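Amine oxidase (Emericella nidulans, PDB 3PGB) probably catalyses the oxidative deamination of primary amines, using a bound copper ion and a topaquinone cofactor formed within its own chain. Local coordinates at residues Ile104-Leu109 with His133-Asn138; Trp277-Ile282 with Pro297-Leu302; Met330-Gly335 with Pro422-Tyr427; Ile551-Val556 with Thr597-Val602. All coordinates share one frame; numbering follows the deposited sequence.

Contact 1 pairs two strands of one five-stranded antiparallel sheet, and contact 2 sets a loop against the edge hairpin of another; their centres are about 46 Å apart. Contacts 3 and 4 lie within the enzyme domain, with centres about 38 Å apart. Contacts 2 and 3 are farthest apart, at about 58 Å between centres. Contacts 1 to 3 are remote from the copper and topaquinone site; contact 4 has the V601 side chain about 7 Å from a bound calcium ion. Contacts 2, 3 and 4 all reach the second subunit. The hairpin of strands 548-562 and 570-580, which carries contact 4, ends near S564 and W565, which in the second subunit touch contact 2.

Contact 1: Ile104-Leu109 with His133-Asn138; sequences IALIEL and HVRLNN
A classic β-bulge interrupts the antiparallel pairing of strands 102-110 and 131-138, where A105 and L106 face R135. Both amides donate to R135 O, at 2.8 Å from A105 N and 3.2 Å from L106 N, both from the same face of the carbonyl plane. R135 N in turn donates to L106 O, and regular pairing resumes with I107 opposite V134, then E108 and H133 as a hydrogen-bonded pair. On the face shared with E108 and H133, L106 lays CD2 over one face of the R135 guanidinium, 3.6 Å from CZ, while R135 NH2 salt-bridges D361. The bulge lies in a five-stranded sheet, and on its other face I104, I107 and V134 pack against helix 73-84. There I107 CG2 meets V134 CG2 at 4.1 Å, side by side. E108 carries CG between its backbone N and carbonyl carbon (chi1 65°) and then extends beside the H133 ring. Its OE2 takes a nearly straight bond from H133 ND1 (2.8 Å, 171°), in the ring plane, but on the anti side of the carboxylate and tilted 29° out of its plane. H133 NE2 binds D148 OD2, so E108 and D148 together hold both imidazole nitrogens.

Contact 2: Trp277-Ile282 with Pro297-Leu302; sequences WMYNDI and PGFVKL
Y279 and L302 make the direct polar link here, the backbone N of L302 donating to the phenol OH of Y279 at 3.0 Å with a moderately bent angle of 152°. A water reinforces this link by bonding Y279 OH and donating to L302 O, so the phenol oxygen is tied to both backbone polar groups of one residue. A second water lies between N280 ND2, from which it accepts at 3.1 Å, and V300 O, to which it donates at 2.8 Å. That water sits at the edge of the Y279 ring, in its plane, and above one face of F299, near the rim. V300 O approaches the same phenol ring edge-on, 3.7 Å from Y279 CE2.

Two apolar pairs are looser. F299 holds CG anti to its backbone N (chi1 -174°), which carries CZ toward the tyrosine, 4.2 Å from Y279 CD2; Y279 CZ lies 4.3 Å from L302 CB. The N280 amide makes van der Waals contacts with methyl groups, crossing both partners at about a right angle: ND2 lies 3.6 Å from V300 CG1, and OD1 3.7 Å from L302 CD1. OD1 is itself bonded to N515 ND2.

Y279 and N280 belong to a type I' turn from Y279 to I282, a β-hairpin with a two-residue loop, N280-D281. This hairpin joins strands 273-279 and 282-284 at one margin of a five-stranded antiparallel sheet. The 297-302 loop follows helix 287-294, and both Y279 and K301 rest on L206 of helix 200-207.

Contact 3: Met330-Gly335 with Pro422-Tyr427; sequences MIAPDG and PSYASY
M330 meets Y424 at the start of the contact, where strand 329-331 passes the ring. With CG anti to the backbone N (chi1 -169°), M330 brings this methylene to 3.1 Å from Y424 OH and 3.6 Å from Y424 CE2, a tight approach at the phenol end. The chain then bends at chi2 and chi3, which leads SD and CE away. M330 O lies in the plane of the ring at its edge, 3.5 Å from Y424 CE2. At I331 the side chain turns from the 422-427 segment toward L763 of the second subunit, and only the backbone approaches, with CA 3.9 Å from Y424 CD2. A332 brings its methyl over one face of the ring: CB stands 3.7 Å from the ring centroid, 26° off the normal, and 3.4 Å from CD1, a CH-pi contact displaced toward the rim. Beyond A332 the chain leaves the tyrosine in a type I turn through P333 and D334, closed by G335 N bonding to A332 O.

The ring is presented from another type I turn, P422 to A425, closed by A425 N to P422 O. Y424 places CG between its backbone N and carbonyl carbon (chi1 59°), which turns the ring toward the 330-335 segment, and its OH bonds to E449 O of strand 437-451, which fixes the far end of the phenol. M330 and I331 also pair antiparallel with a strand of the second subunit, so this turn-borne aromatic packs beside a β-sheet that continues across the dimer interface of the copper amine oxidase enzyme domain.

Contact 4: Ile551-Val556 with Thr597-Val602; sequences IELVSV and TQLHVV
A water oxygen gripped by E552 OE2 at 2.6 Å and H600 ND1 at 2.7 Å bridges two side chains of a hydrogen-bonded antiparallel pair. Strands 548-562 and 597-603 run side by side here in the β-structure of the enzyme domain, the first of them continuing into a long hairpin with strand 570-580. Paired backbone bonds join E552 with H600 and V554 with Q598. The water and Q598 OE1 both lie in the plane of the H600 ring; OE1 receives NE2-H at 3.2 Å on a carbonyl lone pair, so the imidazole is held at both nitrogens and its rotation is fixed. V554 turns CG2 toward this ring, reaching H600 CE1 at 3.3 Å, and the ring also packs on Y521 of the second subunit.

The reverse face carries I551, L553, L599 and V601. L553 CD2 meets L599 CD1 at 3.9 Å. I551 and V601 both pack on L688, a residue of a calcium site, and on V690 of strand 686-698. A bend at chi2 (-53°) turns I551 CD1 toward the other strand, 3.4 Å from V601 CG2.

Contact 1: Ile104-Leu109 with His133-Asn138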
loop_
_atom_site.group_PDB
_atom_site.type_symbol
_atom_site.label_atom_id
_atom_site.label_comp_id
_atom_site.label_asym_id
_atom_site.label_seq_id
_atom_site.Cartn_x
_atom_site.Cartn_y
_atom_site.Cartn_z
ATOM N N ILE A 104 -26.435 22.811 26.336
ATOM C CA ILE A 104 -25.426 23.184 25.345
ATOM C C ILE A 104 -24.664 21.926 24.921
ATOM O O ILE A 104 -23.859 21.396 25.683
ATOM C CB ILE A 104 -24.440 24.238 25.911
ATOM C CG1 ILE A 104 -25.187 25.491 26.356
ATOM C CG2 ILE A 104 -23.389 24.619 24.878
ATOM C CD1 ILE A 104 -24.315 26.493 27.068
ATOM N N ALA A 105 -24.926 21.452 23.709
ATOM C CA ALA A 105 -24.265 20.256 23.196
ATOM C C ALA A 105 -22.834 20.555 22.752
ATOM O O ALA A 105 -21.952 19.714 22.898
ATOM C CB ALA A 105 -25.068 19.648 22.037
ATOM N N LEU A 106 -22.600 21.745 22.212
ATOM C CA LEU A 106 -21.278 22.091 21.712
ATOM C C LEU A 106 -21.052 23.593 21.648
ATOM O O LEU A 106 -21.954 24.347 21.316
ATOM C CB LEU A 106 -21.070 21.494 20.319
ATOM C CG LEU A 106 -19.706 21.715 19.665
ATOM C CD1 LEU A 106 -18.601 21.073 20.483
ATOM C CD2 LEU A 106 -19.711 21.182 18.243
ATOM N N ILE A 107 -19.834 24.006 21.980
ATOM C CA ILE A 107 -19.361 25.363 21.740
ATOM C C ILE A 107 -17.992 25.235 21.098
ATOM O O ILE A 107 -17.076 24.650 21.687
ATOM C CB ILE A 107 -19.233 26.179 23.039
ATOM C CG1 ILE A 107 -20.554 26.188 23.811
ATOM C CG2 ILE A 107 -18.827 27.591 22.726
ATOM C CD1 ILE A 107 -20.472 26.916 25.139
ATOM N N GLU A 108 -17.856 25.762 19.887
ATOM C CA GLU A 108 -16.603 25.670 19.144
ATOM C C GLU A 108 -16.416 26.892 18.256
ATOM O O GLU A 108 -17.339 27.684 18.086
ATOM C CB GLU A 108 -16.583 24.410 18.277
ATOM C CG GLU A 108 -17.638 24.405 17.163
ATOM C CD GLU A 108 -17.468 23.263 16.183
ATOM O OE1 GLU A 108 -16.730 22.301 16.500
ATOM O OE2 GLU A 108 -18.076 23.334 15.091
ATOM N N LEU A 109 -15.220 27.027 17.690
ATOM C CA LEU A 109 -14.946 28.090 16.742
ATOM C C LEU A 109 -15.703 27.794 15.469
ATOM O O LEU A 109 -15.624 26.687 14.931
ATOM C CB LEU A 109 -13.448 28.186 16.425
ATOM C CG LEU A 109 -13.046 29.256 15.398
ATOM C CD1 LEU A 109 -13.240 30.651 15.970
ATOM C CD2 LEU A 109 -11.603 29.066 14.925
ATOM N N HIS A 133 -19.463 28.742 16.860
ATOM C CA HIS A 133 -20.549 27.876 16.432
ATOM C C HIS A 133 -21.043 27.157 17.685
ATOM O O HIS A 133 -20.257 26.539 18.405
ATOM C CB HIS A 133 -20.060 26.888 15.369
ATOM C CG HIS A 133 -21.041 25.800 15.048
ATOM N ND1 HIS A 133 -20.655 24.495 14.827
ATOM C CD2 HIS A 133 -22.390 25.820 14.925
ATOM C CE1 HIS A 133 -21.724 23.759 14.577
ATOM N NE2 HIS A 133 -22.789 24.539 14.629
ATOM N N VAL A 134 -22.336 27.277 17.969
ATOM C CA VAL A 134 -22.921 26.639 19.142
ATOM C C VAL A 134 -24.049 25.708 18.720
ATOM O O VAL A 134 -24.781 25.998 17.773
ATOM C CB VAL A 134 -23.429 27.681 20.158
ATOM C CG1 VAL A 134 -24.163 27.002 21.314
ATOM C CG2 VAL A 134 -22.273 28.511 20.685
ATOM N N ARG A 135 -24.152 24.574 19.410
ATOM C CA ARG A 135 -25.245 23.626 19.227
ATOM C C ARG A 135 -26.012 23.455 20.517
ATOM O O ARG A 135 -25.422 23.207 21.571
ATOM C CB ARG A 135 -24.729 22.256 18.811
ATOM C CG ARG A 135 -24.272 22.186 17.383
ATOM C CD ARG A 135 -24.471 20.802 16.791
ATOM N NE ARG A 135 -23.292 20.399 16.035
ATOM C CZ ARG A 135 -22.375 19.526 16.442
ATOM N NH1 ARG A 135 -22.479 18.896 17.613
ATOM N NH2 ARG A 135 -21.340 19.269 15.654
ATOM N N LEU A 136 -27.333 23.554 20.421
ATOM C CA LEU A 136 -28.195 23.402 21.576
ATOM C C LEU A 136 -29.012 22.132 21.435
ATOM O O LEU A 136 -29.522 21.836 20.357
ATOM C CB LEU A 136 -29.116 24.617 21.707
ATOM C CG LEU A 136 -28.407 25.973 21.770
ATOM C CD1 LEU A 136 -29.399 27.124 21.601
ATOM C CD2 LEU A 136 -27.627 26.101 23.070
ATOM N N ASN A 137 -29.112 21.373 22.524
ATOM C CA ASN A 137 -30.021 20.236 22.592
ATOM C C ASN A 137 -31.265 20.700 23.323
ATOM O O ASN A 137 -31.274 20.808 24.546
ATOM C CB ASN A 137 -29.361 19.059 23.315
ATOM C CG ASN A 137 -30.135 17.754 23.154
ATOM O OD1 ASN A 137 -31.213 17.720 22.550
ATOM N ND2 ASN A 137 -29.586 16.673 23.696
ATOM N N ASN A 138 -32.305 21.021 22.565
ATOM C CA ASN A 138 -33.559 21.507 23.141
ATOM C C ASN A 138 -34.517 20.365 23.431
ATOM O O ASN A 138 -35.148 19.852 22.519
ATOM C CB ASN A 138 -34.226 22.505 22.196
ATOM C CG ASN A 138 -33.481 23.807 22.118
ATOM O OD1 ASN A 138 -33.222 24.436 23.138
ATOM N ND2 ASN A 138 -33.135 24.230 20.906
#

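Contact 2: Trp277-Ile282 with Pro297-Leu302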
loop_
_atom_site.group_PDB
_atom_site.type_symbol
_atom_site.label_atom_id
_atom_site.label_comp_id
_atom_site.label_asym_id
_atom_site.label_seq_id
_atom_site.Cartn_x
_atom_site.Cartn_y
_atom_site.Cartn_z
ATOM N N TRP A 277 -40.671 -9.903 18.478
ATOM C CA TRP A 277 -39.422 -10.520 18.908
ATOM C C TRP A 277 -38.863 -11.343 17.751
ATOM O O TRP A 277 -39.618 -11.774 16.886
ATOM C CB TRP A 277 -39.672 -11.479 20.072
ATOM C CG TRP A 277 -40.088 -10.856 21.364
ATOM C CD1 TRP A 277 -41.364 -10.611 21.780
ATOM C CD2 TRP A 277 -39.232 -10.446 22.435
ATOM N NE1 TRP A 277 -41.356 -10.054 23.036
ATOM C CE2 TRP A 277 -40.059 -9.939 23.460
ATOM C CE3 TRP A 277 -37.847 -10.442 22.622
ATOM C CZ2 TRP A 277 -39.546 -9.436 24.658
ATOM C CZ3 TRP A 277 -37.337 -9.941 23.811
ATOM C CH2 TRP A 277 -38.185 -9.445 24.812
ATOM N N MET A 278 -37.554 -11.580 17.739
ATOM C CA MET A 278 -36.966 -12.579 16.825
ATOM C C MET A 278 -35.938 -13.434 17.550
ATOM O O MET A 278 -35.211 -12.946 18.408
ATOM C CB MET A 278 -36.328 -11.928 15.595
ATOM C CG MET A 278 -35.997 -12.913 14.458
ATOM S SD MET A 278 -34.440 -13.843 14.631
ATOM C CE MET A 278 -33.255 -12.592 14.146
ATOM N N TYR A 279 -35.908 -14.717 17.205
ATOM C CA TYR A 279 -34.934 -15.657 17.741
ATOM C C TYR A 279 -34.807 -16.845 16.789
ATOM O O TYR A 279 -35.812 -17.410 16.349
ATOM C CB TYR A 279 -35.353 -16.145 19.133
ATOM C CG TYR A 279 -34.260 -16.897 19.863
ATOM C CD1 TYR A 279 -33.272 -16.217 20.563
ATOM C CD2 TYR A 279 -34.207 -18.290 19.846
ATOM C CE1 TYR A 279 -32.261 -16.901 21.233
ATOM C CE2 TYR A 279 -33.194 -18.985 20.517
ATOM C CZ TYR A 279 -32.228 -18.279 21.206
ATOM O OH TYR A 279 -31.221 -18.947 21.866
ATOM N N ASN A 280 -33.572 -17.213 16.462
ATOM C CA ASN A 280 -33.320 -18.339 15.574
ATOM C C ASN A 280 -34.148 -18.237 14.289
ATOM O O ASN A 280 -34.741 -19.216 13.848
ATOM C CB ASN A 280 -33.615 -19.652 16.317
ATOM C CG ASN A 280 -32.942 -20.860 15.678
ATOM O OD1 ASN A 280 -32.074 -20.725 14.807
ATOM N ND2 ASN A 280 -33.338 -22.049 16.114
ATOM N N ASP A 281 -34.200 -17.036 13.714
ATOM C CA ASP A 281 -34.860 -16.779 12.426
ATOM C C ASP A 281 -36.378 -17.000 12.437
ATOM O O ASP A 281 -36.989 -17.198 11.388
ATOM C CB ASP A 281 -34.209 -17.625 11.320
ATOM C CG ASP A 281 -34.420 -17.049 9.929
ATOM O OD1 ASP A 281 -34.543 -17.842 8.976
ATOM O OD2 ASP A 281 -34.464 -15.811 9.782
ATOM N N ILE A 282 -36.978 -16.948 13.624
ATOM C CA ILE A 282 -38.424 -17.056 13.787
ATOM C C ILE A 282 -38.946 -15.777 14.419
ATOM O O ILE A 282 -38.427 -15.326 15.438
ATOM C CB ILE A 282 -38.795 -18.241 14.685
ATOM C CG1 ILE A 282 -38.367 -19.557 14.025
ATOM C CG2 ILE A 282 -40.296 -18.244 14.973
ATOM C CD1 ILE A 282 -38.577 -20.780 14.902
ATOM N N PRO A 297 -42.276 -28.044 24.316
ATOM C CA PRO A 297 -41.299 -29.095 24.037
ATOM C C PRO A 297 -40.779 -29.000 22.610
ATOM O O PRO A 297 -41.542 -28.660 21.707
ATOM C CB PRO A 297 -42.091 -30.395 24.250
ATOM C CG PRO A 297 -43.531 -29.995 24.263
ATOM C CD PRO A 297 -43.579 -28.588 24.733
ATOM N N GLY A 298 -39.488 -29.273 22.424
ATOM C CA GLY A 298 -38.861 -29.241 21.098
ATOM C C GLY A 298 -38.254 -27.903 20.696
ATOM O O GLY A 298 -37.619 -27.797 19.639
ATOM N N PHE A 299 -38.431 -26.880 21.531
ATOM C CA PHE A 299 -37.921 -25.544 21.225
ATOM C C PHE A 299 -36.398 -25.512 21.260
ATOM O O PHE A 299 -35.781 -25.966 22.223
ATOM C CB PHE A 299 -38.478 -24.524 22.210
ATOM C CG PHE A 299 -38.120 -23.108 21.879
ATOM C CD1 PHE A 299 -38.927 -22.354 21.040
ATOM C CD2 PHE A 299 -36.984 -22.525 22.412
ATOM C CE1 PHE A 299 -38.607 -21.041 20.740
ATOM C CE2 PHE A 299 -36.652 -21.223 22.113
ATOM C CZ PHE A 299 -37.465 -20.473 21.279
ATOM N N VAL A 300 -35.804 -24.957 20.209
ATOM C CA VAL A 300 -34.354 -24.919 20.067
ATOM C C VAL A 300 -33.771 -23.745 20.849
ATOM O O VAL A 300 -34.064 -22.583 20.560
ATOM C CB VAL A 300 -33.941 -24.827 18.586
ATOM C CG1 VAL A 300 -32.446 -24.610 18.456
ATOM C CG2 VAL A 300 -34.366 -26.087 17.847
ATOM N N LYS A 301 -32.951 -24.068 21.845
ATOM C CA LYS A 301 -32.281 -23.074 22.669
ATOM C C LYS A 301 -30.831 -23.046 22.241
ATOM O O LYS A 301 -30.181 -24.089 22.219
ATOM C CB LYS A 301 -32.384 -23.447 24.146
ATOM C CG LYS A 301 -33.813 -23.510 24.658
ATOM C CD LYS A 301 -33.882 -24.024 26.095
ATOM C CE LYS A 301 -35.327 -24.086 26.584
ATOM N NZ LYS A 301 -35.476 -24.701 27.934
ATOM N N LEU A 302 -30.331 -21.863 21.889
ATOM C CA LEU A 302 -28.965 -21.718 21.380
ATOM C C LEU A 302 -28.041 -21.063 22.412
ATOM O O LEU A 302 -28.470 -20.229 23.212
ATOM C CB LEU A 302 -28.972 -20.920 20.072
ATOM C CG LEU A 302 -29.805 -21.529 18.941
ATOM C CD1 LEU A 302 -29.840 -20.607 17.731
ATOM C CD2 LEU A 302 -29.279 -22.905 18.550
HETATM O O HOH W 1 -28.968 -17.358 22.327
HETATM O O HOH W 2 -35.502 -21.673 18.338
#

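Contact 3: Met330-Gly335 with Pro422-Tyr427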
loop_
_atom_site.group_PDB
_atom_site.type_symbol
_atom_site.label_atom_id
_atom_site.label_comp_id
_atom_site.label_asym_id
_atom_site.label_seq_id
_atom_site.Cartn_x
_atom_site.Cartn_y
_atom_site.Cartn_z
ATOM N N MET A 330 13.679 2.803 16.494
ATOM C CA MET A 330 14.008 4.016 15.753
ATOM C C MET A 330 14.417 5.067 16.772
ATOM O O MET A 330 13.728 5.257 17.772
ATOM C CB MET A 330 12.793 4.485 14.939
ATOM C CG MET A 330 13.071 5.589 13.913
ATOM S SD MET A 330 14.023 5.085 12.457
ATOM C CE MET A 330 12.747 4.509 11.343
ATOM N N ILE A 331 15.554 5.714 16.530
ATOM C CA ILE A 331 16.024 6.812 17.380
ATOM C C ILE A 331 16.337 8.039 16.512
ATOM O O ILE A 331 16.495 7.915 15.294
ATOM C CB ILE A 331 17.242 6.388 18.267
ATOM C CG1 ILE A 331 18.481 6.049 17.429
ATOM C CG2 ILE A 331 16.874 5.189 19.130
ATOM C CD1 ILE A 331 19.484 7.152 17.368
ATOM N N ALA A 332 16.393 9.217 17.134
ATOM C CA ALA A 332 16.619 10.471 16.410
ATOM C C ALA A 332 17.872 11.154 16.948
ATOM O O ALA A 332 17.776 12.028 17.803
ATOM C CB ALA A 332 15.413 11.388 16.544
ATOM N N PRO A 333 19.055 10.763 16.438
ATOM C CA PRO A 333 20.343 11.247 16.949
ATOM C C PRO A 333 20.460 12.763 17.051
ATOM O O PRO A 333 21.032 13.259 18.020
ATOM C CB PRO A 333 21.353 10.723 15.926
ATOM C CG PRO A 333 20.693 9.555 15.299
ATOM C CD PRO A 333 19.232 9.847 15.297
ATOM N N ASP A 334 19.928 13.489 16.069
ATOM C CA ASP A 334 19.956 14.952 16.102
ATOM C C ASP A 334 18.613 15.560 16.494
ATOM O O ASP A 334 18.387 16.749 16.294
ATOM C CB ASP A 334 20.436 15.507 14.759
ATOM C CG ASP A 334 21.907 15.241 14.520
ATOM O OD1 ASP A 334 22.459 14.347 15.191
ATOM O OD2 ASP A 334 22.517 15.910 13.661
ATOM N N GLY A 335 17.735 14.754 17.079
ATOM C CA GLY A 335 16.417 15.232 17.473
ATOM C C GLY A 335 15.529 15.601 16.297
ATOM O O GLY A 335 15.670 15.049 15.203
ATOM N N PRO A 422 6.821 6.706 17.358
ATOM C CA PRO A 422 8.168 6.589 17.910
ATOM C C PRO A 422 8.377 7.418 19.181
ATOM O O PRO A 422 7.707 8.434 19.391
ATOM C CB PRO A 422 9.054 7.110 16.779
ATOM C CG PRO A 422 8.286 6.811 15.540
ATOM C CD PRO A 422 6.845 7.008 15.915
ATOM N N SER A 423 9.305 6.964 20.015
ATOM C CA SER A 423 9.584 7.571 21.318
ATOM C C SER A 423 10.074 9.026 21.251
ATOM O O SER A 423 9.811 9.812 22.157
ATOM C CB SER A 423 10.620 6.712 22.056
ATOM O OG SER A 423 11.687 6.348 21.183
ATOM N N TYR A 424 10.786 9.367 20.180
ATOM C CA TYR A 424 11.354 10.711 19.996
ATOM C C TYR A 424 10.386 11.711 19.346
ATOM O O TYR A 424 10.742 12.877 19.147
ATOM C CB TYR A 424 12.634 10.637 19.157
ATOM C CG TYR A 424 12.415 10.044 17.784
ATOM C CD1 TYR A 424 12.046 10.843 16.710
ATOM C CD2 TYR A 424 12.560 8.676 17.567
ATOM C CE1 TYR A 424 11.838 10.295 15.454
ATOM C CE2 TYR A 424 12.349 8.117 16.313
ATOM C CZ TYR A 424 11.989 8.930 15.267
ATOM O OH TYR A 424 11.782 8.392 14.025
ATOM N N ALA A 425 9.182 11.260 18.997
ATOM C CA ALA A 425 8.166 12.132 18.417
ATOM C C ALA A 425 7.836 13.293 19.355
ATOM O O ALA A 425 7.859 13.135 20.574
ATOM C CB ALA A 425 6.904 11.337 18.117
ATOM N N SER A 426 7.551 14.463 18.788
ATOM C CA SER A 426 6.986 15.550 19.579
ATOM C C SER A 426 5.473 15.345 19.611
ATOM O O SER A 426 4.888 14.836 18.661
ATOM C CB SER A 426 7.378 16.930 19.037
ATOM O OG SER A 426 6.765 17.213 17.799
ATOM N N TYR A 427 4.864 15.712 20.731
ATOM C CA TYR A 427 3.466 15.411 20.995
ATOM C C TYR A 427 2.728 16.690 21.327
ATOM O O TYR A 427 3.104 17.391 22.267
ATOM C CB TYR A 427 3.345 14.447 22.176
ATOM C CG TYR A 427 3.810 13.039 21.884
ATOM C CD1 TYR A 427 5.137 12.674 22.057
ATOM C CD2 TYR A 427 2.915 12.068 21.437
ATOM C CE1 TYR A 427 5.568 11.375 21.786
ATOM C CE2 TYR A 427 3.335 10.765 21.165
ATOM C CZ TYR A 427 4.664 10.422 21.339
ATOM O OH TYR A 427 5.094 9.128 21.071
#

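Contact 4: Ile551-Val556 with Thr597-Val602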
loop_
_atom_site.group_PDB
_atom_site.type_symbol
_atom_site.label_atom_id
_atom_site.label_comp_id
_atom_site.label_asym_id
_atom_site.label_seq_id
_atom_site.Cartn_x
_atom_site.Cartn_y
_atom_site.Cartn_z
ATOM N N ILE A 551 -9.783 19.044 -13.368
ATOM C CA ILE A 551 -9.458 17.630 -13.224
ATOM C C ILE A 551 -9.192 17.037 -14.598
ATOM O O ILE A 551 -10.018 17.168 -15.493
ATOM C CB ILE A 551 -10.594 16.831 -12.568
ATOM C CG1 ILE A 551 -10.840 17.310 -11.132
ATOM C CG2 ILE A 551 -10.275 15.346 -12.600
ATOM C CD1 ILE A 551 -9.615 17.329 -10.249
ATOM N N GLU A 552 -8.036 16.403 -14.769
ATOM C CA GLU A 552 -7.717 15.721 -16.016
ATOM C C GLU A 552 -7.609 14.238 -15.731
ATOM O O GLU A 552 -6.980 13.836 -14.750
ATOM C CB GLU A 552 -6.410 16.224 -16.623
ATOM C CG GLU A 552 -6.155 15.661 -18.025
ATOM C CD GLU A 552 -4.879 16.178 -18.669
ATOM O OE1 GLU A 552 -4.762 16.113 -19.914
ATOM O OE2 GLU A 552 -3.987 16.650 -17.937
ATOM N N LEU A 553 -8.238 13.439 -16.588
ATOM C CA LEU A 553 -8.125 11.990 -16.531
ATOM C C LEU A 553 -7.156 11.574 -17.621
ATOM O O LEU A 553 -7.372 11.870 -18.799
ATOM C CB LEU A 553 -9.484 11.318 -16.738
ATOM C CG LEU A 553 -10.605 11.772 -15.797
ATOM C CD1 LEU A 553 -11.929 11.114 -16.180
ATOM C CD2 LEU A 553 -10.247 11.476 -14.350
ATOM N N VAL A 554 -6.067 10.936 -17.217
ATOM C CA VAL A 554 -5.089 10.431 -18.150
ATOM C C VAL A 554 -5.137 8.937 -18.019
ATOM O O VAL A 554 -4.840 8.388 -16.954
ATOM C CB VAL A 554 -3.680 10.928 -17.848
ATOM C CG1 VAL A 554 -2.678 10.297 -18.816
ATOM C CG2 VAL A 554 -3.639 12.436 -17.937
ATOM N N SER A 555 -5.505 8.286 -19.116
ATOM C CA SER A 555 -5.820 6.881 -19.106
ATOM C C SER A 555 -4.858 6.134 -20.019
ATOM O O SER A 555 -4.440 6.658 -21.044
ATOM C CB SER A 555 -7.266 6.702 -19.573
ATOM O OG SER A 555 -8.023 6.017 -18.593
ATOM N N VAL A 556 -4.502 4.913 -19.633
ATOM C CA VAL A 556 -3.699 4.037 -20.481
ATOM C C VAL A 556 -4.648 2.985 -21.027
ATOM O O VAL A 556 -5.220 2.216 -20.259
ATOM C CB VAL A 556 -2.544 3.375 -19.695
ATOM C CG1 VAL A 556 -1.724 2.482 -20.598
ATOM C CG2 VAL A 556 -1.659 4.438 -19.068
ATOM N N THR A 597 -6.736 4.326 -15.401
ATOM C CA THR A 597 -6.998 5.762 -15.469
ATOM C C THR A 597 -6.347 6.496 -14.299
ATOM O O THR A 597 -6.644 6.214 -13.129
ATOM C CB THR A 597 -8.514 6.061 -15.446
ATOM O OG1 THR A 597 -9.168 5.356 -16.511
ATOM C CG2 THR A 597 -8.771 7.559 -15.586
ATOM N N GLN A 598 -5.465 7.439 -14.619
ATOM C CA GLN A 598 -4.864 8.305 -13.613
ATOM C C GLN A 598 -5.710 9.568 -13.492
ATOM O O GLN A 598 -6.241 10.060 -14.488
ATOM C CB GLN A 598 -3.422 8.667 -13.983
ATOM C CG GLN A 598 -2.461 7.484 -14.035
ATOM C CD GLN A 598 -1.017 7.905 -14.271
ATOM O OE1 GLN A 598 -0.711 9.091 -14.375
ATOM N NE2 GLN A 598 -0.120 6.924 -14.350
ATOM N N LEU A 599 -5.835 10.077 -12.268
ATOM C CA LEU A 599 -6.627 11.268 -11.986
ATOM C C LEU A 599 -5.713 12.396 -11.518
ATOM O O LEU A 599 -4.987 12.236 -10.541
ATOM C CB LEU A 599 -7.664 10.948 -10.921
ATOM C CG LEU A 599 -8.665 12.054 -10.624
ATOM C CD1 LEU A 599 -10.072 11.481 -10.437
ATOM C CD2 LEU A 599 -8.213 12.832 -9.411
ATOM N N HIS A 600 -5.743 13.521 -12.233
ATOM C CA HIS A 600 -4.852 14.651 -11.974
ATOM C C HIS A 600 -5.644 15.909 -11.637
ATOM O O HIS A 600 -6.651 16.192 -12.272
ATOM C CB HIS A 600 -3.998 14.963 -13.208
ATOM C CG HIS A 600 -3.179 13.814 -13.704
ATOM N ND1 HIS A 600 -2.560 13.833 -14.933
ATOM C CD2 HIS A 600 -2.874 12.618 -13.148
ATOM C CE1 HIS A 600 -1.900 12.702 -15.110
ATOM N NE2 HIS A 600 -2.079 11.944 -14.044
ATOM N N VAL A 601 -5.177 16.672 -10.655
ATOM C CA VAL A 601 -5.755 17.977 -10.359
ATOM C C VAL A 601 -4.770 18.997 -10.889
ATOM O O VAL A 601 -3.685 19.140 -10.338
ATOM C CB VAL A 601 -5.987 18.192 -8.840
ATOM C CG1 VAL A 601 -6.624 19.550 -8.591
ATOM C CG2 VAL A 601 -6.861 17.100 -8.280
ATOM N N VAL A 602 -5.138 19.684 -11.970
ATOM C CA VAL A 602 -4.196 20.538 -12.702
ATOM C C VAL A 602 -4.684 21.977 -12.841
ATOM O O VAL A 602 -5.847 22.280 -12.580
ATOM C CB VAL A 602 -3.922 19.995 -14.128
ATOM C CG1 VAL A 602 -3.582 18.519 -14.089
ATOM C CG2 VAL A 602 -5.110 20.245 -15.034
HETATM O O HOH W 3 -1.999 15.923 -16.490
#